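Local coordinates for 3-oxo-tetronate kinase (Cupriavidus necator, PDB 5DMH), which phosphorylates 3-oxo-tetronate at the expense of ATP, giving 3-oxo-tetronate 4-phosphate and ADP, at residues L136-F150 with C246-I258. Residues are numbered along the deposited sequence; the frame is centred on the assembly and turned at random.
Sequences LAALDSDFTIACPAF and CANLPLITGGSGI
T144 and T253 help join two neighbouring parallel strands, 144-147 and 251-254, in the alpha/beta core of the sugar-binding N-terminal domain. Their hydroxyls supplement a short set of backbone bonds: C147 N donates to T253 O (3.0 Å), G255 N to C147 O, and T253 N only weakly to I145 O. With chi1 at -168° the hydroxyl of T144 is swung away from its own backbone N and toward the partner strand, where OG1 gives its proton to L251 O at 2.6 Å, from above the carbonyl plane. T253 OG1 instead meets I145 O in the carbonyl plane, on a lone pair, at 2.7 Å, while Y116 is its second partner. Threonine suits both places: each hydroxyl serves a main-chain carbonyl, and the two CG2 methyls pack together. G254 must lack a CB, which would strike C147 O, already 3.2 Å from G254 CA.

On the face carrying C147, apolar I145 fills a buried layer. From CB, its CG2 lies loosely near C246 SG, CG1 runs beside I252 CG2, and I145 CD1 ends 3.7 Å from both C246 SG and I258 CD1. Near the helix end, L136 crosses L251 at about a right angle, and L139 CG rests on P250 CB. At the C-terminal ends of the strands, one water donates to C147 O and A149 O and accepts from I258 N. Finally, S256 OG, hydrogen-bonded to D46, sits over one face of the F150 ring, toward its rim, 3.3 Å from F150 CE2.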
ATOM      1  N   LEU A 136      -5.877  -6.687 -17.538  1.00 19.26           N
ATOM      2  CA  LEU A 136      -6.685  -7.761 -18.127  1.00 17.67           C
ATOM      3  C   LEU A 136      -6.475  -7.860 -19.639  1.00 22.98           C
ATOM      4  O   LEU A 136      -6.260  -8.952 -20.162  1.00 18.41           O
ATOM      5  CB  LEU A 136      -8.170  -7.560 -17.844  1.00 17.14           C
ATOM      6  CG  LEU A 136      -8.663  -7.947 -16.461  1.00 19.11           C
ATOM      7  CD1 LEU A 136     -10.168  -7.564 -16.366  1.00 27.57           C
ATOM      8  CD2 LEU A 136      -8.432  -9.428 -16.181  1.00 19.19           C
ATOM      9  N   ALA A 137      -6.527  -6.722 -20.327  1.00 19.83           N
ATOM     10  CA  ALA A 137      -6.350  -6.704 -21.771  1.00 23.66           C
ATOM     11  C   ALA A 137      -4.976  -7.244 -22.131  1.00 20.17           C
ATOM     12  O   ALA A 137      -4.859  -8.071 -23.043  1.00 17.76           O
ATOM     13  CB  ALA A 137      -6.529  -5.317 -22.321  1.00 19.72           C
ATOM     14  N   ALA A 138      -3.943  -6.795 -21.418  1.00 18.56           N
ATOM     15  CA  ALA A 138      -2.591  -7.230 -21.735  1.00 17.83           C
ATOM     16  C   ALA A 138      -2.375  -8.714 -21.416  1.00 18.49           C
ATOM     17  O   ALA A 138      -1.591  -9.389 -22.091  1.00 20.60           O
ATOM     18  CB  ALA A 138      -1.552  -6.351 -21.074  1.00 19.73           C
ATOM     19  N   LEU A 139      -3.131  -9.231 -20.445  1.00 17.42           N
ATOM     20  CA  LEU A 139      -3.119 -10.662 -20.148  1.00 19.39           C
ATOM     21  C   LEU A 139      -4.090 -11.481 -21.033  1.00 21.54           C
ATOM     22  O   LEU A 139      -4.114 -12.708 -20.945  1.00 23.20           O
ATOM     23  CB  LEU A 139      -3.504 -10.855 -18.683  1.00 25.34           C
ATOM     24  CG  LEU A 139      -2.541 -11.237 -17.546  1.00 34.25           C
ATOM     25  CD1 LEU A 139      -1.079 -11.347 -17.869  1.00 23.23           C
ATOM     26  CD2 LEU A 139      -2.750 -10.327 -16.337  1.00 24.46           C
ATOM     27  N   ASP A 140      -4.891 -10.793 -21.854  1.00 21.25           N
ATOM     28  CA  ASP A 140      -5.954 -11.413 -22.644  1.00 23.19           C
ATOM     29  C   ASP A 140      -6.916 -12.235 -21.768  1.00 24.20           C
ATOM     30  O   ASP A 140      -7.281 -13.367 -22.102  1.00 24.83           O
ATOM     31  CB  ASP A 140      -5.392 -12.295 -23.752  1.00 22.28           C
ATOM     32  CG  ASP A 140      -6.462 -12.744 -24.732  1.00 22.27           C
ATOM     33  OD1 ASP A 140      -7.415 -11.974 -24.997  1.00 35.63           O
ATOM     34  OD2 ASP A 140      -6.362 -13.871 -25.233  1.00 25.84           O
ATOM     35  N   SER A 141      -7.311 -11.642 -20.650  1.00 20.82           N
ATOM     36  CA  SER A 141      -8.251 -12.251 -19.713  1.00 21.40           C
ATOM     37  C   SER A 141      -9.523 -11.416 -19.673  1.00 20.98           C
ATOM     38  O   SER A 141      -9.458 -10.190 -19.719  1.00 21.78           O
ATOM     39  CB  SER A 141      -7.640 -12.323 -18.318  1.00 22.51           C
ATOM     40  OG  SER A 141      -8.503 -13.010 -17.432  1.00 22.85           O
ATOM     41  N   ASP A 142     -10.677 -12.075 -19.537  1.00 17.43           N
ATOM     42  CA  ASP A 142     -11.941 -11.376 -19.594  1.00 19.21           C
ATOM     43  C   ASP A 142     -12.589 -11.122 -18.243  1.00 20.29           C
ATOM     44  O   ASP A 142     -13.719 -10.618 -18.187  1.00 20.06           O
ATOM     45  CB  ASP A 142     -12.927 -12.117 -20.526  1.00 23.66           C
ATOM     46  CG  ASP A 142     -13.379 -13.470 -19.981  1.00 33.00           C
ATOM     47  OD1 ASP A 142     -13.086 -13.804 -18.816  1.00 26.41           O
ATOM     48  OD2 ASP A 142     -14.058 -14.209 -20.736  1.00 31.42           O
ATOM     49  N   PHE A 143     -11.873 -11.404 -17.161  1.00 21.79           N
ATOM     50  CA  PHE A 143     -12.462 -11.254 -15.824  1.00 16.22           C
ATOM     51  C   PHE A 143     -11.462 -11.188 -14.685  1.00 18.87           C
ATOM     52  O   PHE A 143     -10.505 -11.951 -14.643  1.00 17.69           O
ATOM     53  CB  PHE A 143     -13.383 -12.434 -15.543  1.00 17.27           C
ATOM     54  CG  PHE A 143     -14.050 -12.384 -14.196  1.00 17.18           C
ATOM     55  CD1 PHE A 143     -15.249 -11.732 -14.042  1.00 16.97           C
ATOM     56  CD2 PHE A 143     -13.477 -13.000 -13.084  1.00 15.99           C
ATOM     57  CE1 PHE A 143     -15.875 -11.691 -12.810  1.00 17.43           C
ATOM     58  CE2 PHE A 143     -14.103 -12.974 -11.854  1.00 15.95           C
ATOM     59  CZ  PHE A 143     -15.306 -12.313 -11.718  1.00 18.54           C
ATOM     60  N   THR A 144     -11.729 -10.318 -13.721  1.00 16.73           N
ATOM     61  CA  THR A 144     -11.024 -10.401 -12.440  1.00 16.48           C
ATOM     62  C   THR A 144     -11.953  -9.991 -11.335  1.00 18.64           C
ATOM     63  O   THR A 144     -13.047  -9.509 -11.602  1.00 15.68           O
ATOM     64  CB  THR A 144      -9.752  -9.548 -12.398  1.00 16.72           C
ATOM     65  OG1 THR A 144      -9.012  -9.901 -11.237  1.00 18.21           O
ATOM     66  CG2 THR A 144     -10.082  -8.085 -12.372  1.00 15.33           C
ATOM     67  N   ILE A 145     -11.531 -10.229 -10.101  1.00 15.50           N
ATOM     68  CA  ILE A 145     -12.250  -9.724  -8.945  1.00 15.82           C
ATOM     69  C   ILE A 145     -11.535  -8.486  -8.417  1.00 14.20           C
ATOM     70  O   ILE A 145     -10.337  -8.251  -8.685  1.00 14.70           O
ATOM     71  CB  ILE A 145     -12.365 -10.742  -7.792  1.00 15.11           C
ATOM     72  CG1 ILE A 145     -10.989 -11.199  -7.316  1.00 13.95           C
ATOM     73  CG2 ILE A 145     -13.263 -11.930  -8.218  1.00 18.07           C
ATOM     74  CD1 ILE A 145     -11.037 -11.929  -6.016  1.00 19.16           C
ATOM     75  N   ALA A 146     -12.286  -7.716  -7.642  1.00 14.52           N
ATOM     76  CA  ALA A 146     -11.798  -6.528  -6.975  1.00 11.59           C
ATOM     77  C   ALA A 146     -12.245  -6.644  -5.509  1.00 17.60           C
ATOM     78  O   ALA A 146     -13.430  -6.510  -5.198  1.00 14.86           O
ATOM     79  CB  ALA A 146     -12.395  -5.294  -7.625  1.00 13.83           C
ATOM     80  N   CYS A 147     -11.308  -6.942  -4.625  1.00 15.46           N
ATOM     81  CA  CYS A 147     -11.638  -7.200  -3.234  1.00 16.52           C
ATOM     82  C   CYS A 147     -10.676  -6.525  -2.290  1.00 12.68           C
ATOM     83  O   CYS A 147      -9.648  -7.112  -1.909  1.00 15.40           O
ATOM     84  CB  CYS A 147     -11.592  -8.703  -2.941  1.00 16.24           C
ATOM     85  SG  CYS A 147     -12.264  -9.106  -1.298  1.00 15.98           S
ATOM     86  N   PRO A 148     -11.016  -5.306  -1.873  1.00 13.90           N
ATOM     87  CA  PRO A 148     -10.183  -4.620  -0.872  1.00 14.20           C
ATOM     88  C   PRO A 148     -10.383  -5.061   0.583  1.00 12.94           C
ATOM     89  O   PRO A 148      -9.808  -4.432   1.465  1.00 14.69           O
ATOM     90  CB  PRO A 148     -10.593  -3.168  -1.036  1.00 13.34           C
ATOM     91  CG  PRO A 148     -12.057  -3.232  -1.518  1.00 15.30           C
ATOM     92  CD  PRO A 148     -12.076  -4.431  -2.422  1.00 14.95           C
ATOM     93  N   ALA A 149     -11.172  -6.106   0.853  1.00 14.15           N
ATOM     94  CA  ALA A 149     -11.439  -6.485   2.242  1.00 13.94           C
ATOM     95  C   ALA A 149     -10.166  -6.863   3.026  1.00 14.26           C
ATOM     96  O   ALA A 149      -9.209  -7.459   2.472  1.00 16.06           O
ATOM     97  CB  ALA A 149     -12.442  -7.623   2.283  1.00 15.21           C
ATOM     98  N   PHE A 150     -10.184  -6.560   4.324  1.00 14.62           N
ATOM     99  CA  PHE A 150      -9.024  -6.749   5.174  1.00 17.44           C
ATOM    100  C   PHE A 150      -9.522  -6.805   6.626  1.00 16.27           C
ATOM    101  O   PHE A 150      -9.367  -5.849   7.378  1.00 14.95           O
ATOM    102  CB  PHE A 150      -8.072  -5.542   4.951  1.00 17.15           C
ATOM    103  CG  PHE A 150      -6.662  -5.721   5.502  1.00 16.44           C
ATOM    104  CD1 PHE A 150      -6.317  -6.792   6.307  1.00 17.54           C
ATOM    105  CD2 PHE A 150      -5.683  -4.792   5.185  1.00 13.09           C
ATOM    106  CE1 PHE A 150      -5.045  -6.933   6.783  1.00 17.80           C
ATOM    107  CE2 PHE A 150      -4.404  -4.925   5.654  1.00 15.54           C
ATOM    108  CZ  PHE A 150      -4.071  -5.999   6.459  1.00 19.63           C
ATOM    109  N   CYS A 246     -10.269 -18.447  -7.125  1.00 18.04           N
ATOM    110  CA  CYS A 246      -9.546 -17.724  -8.166  1.00 20.70           C
ATOM    111  C   CYS A 246      -8.185 -18.327  -8.531  1.00 19.77           C
ATOM    112  O   CYS A 246      -7.387 -17.666  -9.171  1.00 18.41           O
ATOM    113  CB  CYS A 246      -9.357 -16.258  -7.749  1.00 20.98           C
ATOM    114  SG  CYS A 246     -10.896 -15.315  -7.601  1.00 21.15           S
ATOM    115  N   ALA A 247      -7.943 -19.582  -8.167  1.00 20.39           N
ATOM    116  CA  ALA A 247      -6.673 -20.232  -8.460  1.00 25.27           C
ATOM    117  C   ALA A 247      -6.363 -20.182  -9.953  1.00 26.06           C
ATOM    118  O   ALA A 247      -5.199 -20.164 -10.343  1.00 26.95           O
ATOM    119  CB  ALA A 247      -6.707 -21.679  -7.990  1.00 26.91           C
ATOM    120  N   ASN A 248      -7.417 -20.173 -10.772  1.00 21.38           N
ATOM    121  CA  ASN A 248      -7.295 -20.248 -12.231  1.00 30.88           C
ATOM    122  C   ASN A 248      -7.319 -18.898 -12.958  1.00 27.23           C
ATOM    123  O   ASN A 248      -7.305 -18.864 -14.187  1.00 28.15           O
ATOM    124  CB  ASN A 248      -8.454 -21.095 -12.797  1.00 29.83           C
ATOM    125  CG  ASN A 248      -9.818 -20.371 -12.735  1.00 39.32           C
ATOM    126  OD1 ASN A 248     -10.077 -19.559 -11.837  1.00 39.65           O
ATOM    127  ND2 ASN A 248     -10.692 -20.677 -13.692  1.00 44.41           N
ATOM    128  N   LEU A 249      -7.393 -17.794 -12.219  1.00 20.27           N
ATOM    129  CA  LEU A 249      -7.377 -16.475 -12.841  1.00 17.22           C
ATOM    130  C   LEU A 249      -5.950 -15.950 -13.007  1.00 19.23           C
ATOM    131  O   LEU A 249      -5.162 -15.988 -12.066  1.00 22.11           O
ATOM    132  CB  LEU A 249      -8.199 -15.475 -12.037  1.00 22.30           C
ATOM    133  CG  LEU A 249      -9.705 -15.683 -11.924  1.00 27.99           C
ATOM    134  CD1 LEU A 249     -10.329 -14.523 -11.116  1.00 23.55           C
ATOM    135  CD2 LEU A 249     -10.341 -15.824 -13.293  1.00 29.17           C
ATOM    136  N   PRO A 250      -5.610 -15.470 -14.218  1.00 20.08           N
ATOM    137  CA  PRO A 250      -4.342 -14.783 -14.471  1.00 21.57           C
ATOM    138  C   PRO A 250      -4.132 -13.556 -13.570  1.00 21.40           C
ATOM    139  O   PRO A 250      -2.980 -13.267 -13.185  1.00 20.42           O
ATOM    140  CB  PRO A 250      -4.481 -14.335 -15.929  1.00 21.10           C
ATOM    141  CG  PRO A 250      -5.457 -15.250 -16.536  1.00 26.07           C
ATOM    142  CD  PRO A 250      -6.369 -15.712 -15.460  1.00 22.95           C
ATOM    143  N   LEU A 251      -5.215 -12.830 -13.281  1.00 17.78           N
ATOM    144  CA  LEU A 251      -5.157 -11.576 -12.499  1.00 16.02           C
ATOM    145  C   LEU A 251      -6.176 -11.570 -11.359  1.00 17.54           C
ATOM    146  O   LEU A 251      -7.343 -11.915 -11.549  1.00 16.38           O
ATOM    147  CB  LEU A 251      -5.452 -10.367 -13.402  1.00 15.33           C
ATOM    148  CG  LEU A 251      -5.368  -8.991 -12.766  1.00 16.87           C
ATOM    149  CD1 LEU A 251      -3.941  -8.628 -12.335  1.00 20.06           C
ATOM    150  CD2 LEU A 251      -5.957  -7.903 -13.686  1.00 17.30           C
ATOM    151  N   ILE A 252      -5.708 -11.195 -10.172  1.00 15.05           N
ATOM    152  CA  ILE A 252      -6.543 -10.977  -9.012  1.00 14.81           C
ATOM    153  C   ILE A 252      -6.217  -9.554  -8.515  1.00 13.13           C
ATOM    154  O   ILE A 252      -5.059  -9.169  -8.537  1.00 14.36           O
ATOM    155  CB  ILE A 252      -6.237 -12.030  -7.897  1.00 16.25           C
ATOM    156  CG1 ILE A 252      -6.652 -13.431  -8.374  1.00 23.98           C
ATOM    157  CG2 ILE A 252      -6.978 -11.672  -6.622  1.00 19.03           C
ATOM    158  CD1 ILE A 252      -6.074 -14.571  -7.585  1.00 22.38           C
ATOM    159  N   THR A 253      -7.238  -8.791  -8.111  1.00 14.51           N
ATOM    160  CA  THR A 253      -7.050  -7.427  -7.607  1.00 15.28           C
ATOM    161  C   THR A 253      -7.726  -7.190  -6.256  1.00 15.37           C
ATOM    162  O   THR A 253      -8.759  -7.789  -5.915  1.00 14.76           O
ATOM    163  CB  THR A 253      -7.502  -6.349  -8.600  1.00 11.94           C
ATOM    164  OG1 THR A 253      -8.880  -5.985  -8.394  1.00 13.57           O
ATOM    165  CG2 THR A 253      -7.247  -6.766 -10.066  1.00 18.13           C
ATOM    166  N   GLY A 254      -7.101  -6.328  -5.465  1.00 13.53           N
ATOM    167  CA  GLY A 254      -7.602  -6.027  -4.145  1.00 13.10           C
ATOM    168  C   GLY A 254      -6.549  -5.467  -3.228  1.00 15.56           C
ATOM    169  O   GLY A 254      -5.499  -4.965  -3.662  1.00 13.70           O
ATOM    170  N   GLY A 255      -6.835  -5.566  -1.937  1.00 15.52           N
ATOM    171  CA  GLY A 255      -5.869  -5.222  -0.912  1.00 16.63           C
ATOM    172  C   GLY A 255      -5.002  -6.422  -0.583  1.00 15.62           C
ATOM    173  O   GLY A 255      -4.879  -7.357  -1.368  1.00 15.53           O
ATOM    174  N   SER A 256      -4.387  -6.417   0.596  1.00 12.15           N
ATOM    175  CA  SER A 256      -3.502  -7.506   0.943  1.00 15.97           C
ATOM    176  C   SER A 256      -4.280  -8.742   1.349  1.00 14.05           C
ATOM    177  O   SER A 256      -3.764  -9.836   1.238  1.00 16.23           O
ATOM    178  CB  SER A 256      -2.513  -7.110   2.049  1.00 16.45           C
ATOM    179  OG  SER A 256      -3.187  -6.805   3.220  1.00 18.10           O
ATOM    180  N   GLY A 257      -5.499  -8.571   1.848  1.00 13.94           N
ATOM    181  CA  GLY A 257      -6.275  -9.704   2.322  1.00 19.14           C
ATOM    182  C   GLY A 257      -6.566 -10.725   1.244  1.00 14.74           C
ATOM    183  O   GLY A 257      -6.608 -11.942   1.500  1.00 15.87           O
ATOM    184  N   ILE A 258      -6.803 -10.248   0.027  1.00 14.54           N
ATOM    185  CA  ILE A 258      -7.159 -11.180  -1.048  1.00 17.35           C
ATOM    186  C   ILE A 258      -5.994 -12.125  -1.388  1.00 15.93           C
ATOM    187  O   ILE A 258      -6.188 -13.155  -2.048  1.00 17.29           O
ATOM    188  CB  ILE A 258      -7.672 -10.443  -2.289  1.00 16.85           C
ATOM    189  CG1 ILE A 258      -8.372 -11.408  -3.245  1.00 14.89           C
ATOM    190  CG2 ILE A 258      -6.539  -9.752  -3.055  1.00 15.31           C
ATOM    191  CD1 ILE A 258      -9.548 -12.183  -2.611  1.00 19.90           C
TER
HETATM  192  O   HOH W   1      -7.835 -12.707 -14.745  1.00 16.90           O
HETATM  193  O   HOH W   2      -7.940  -7.511   0.118  1.00 16.05           O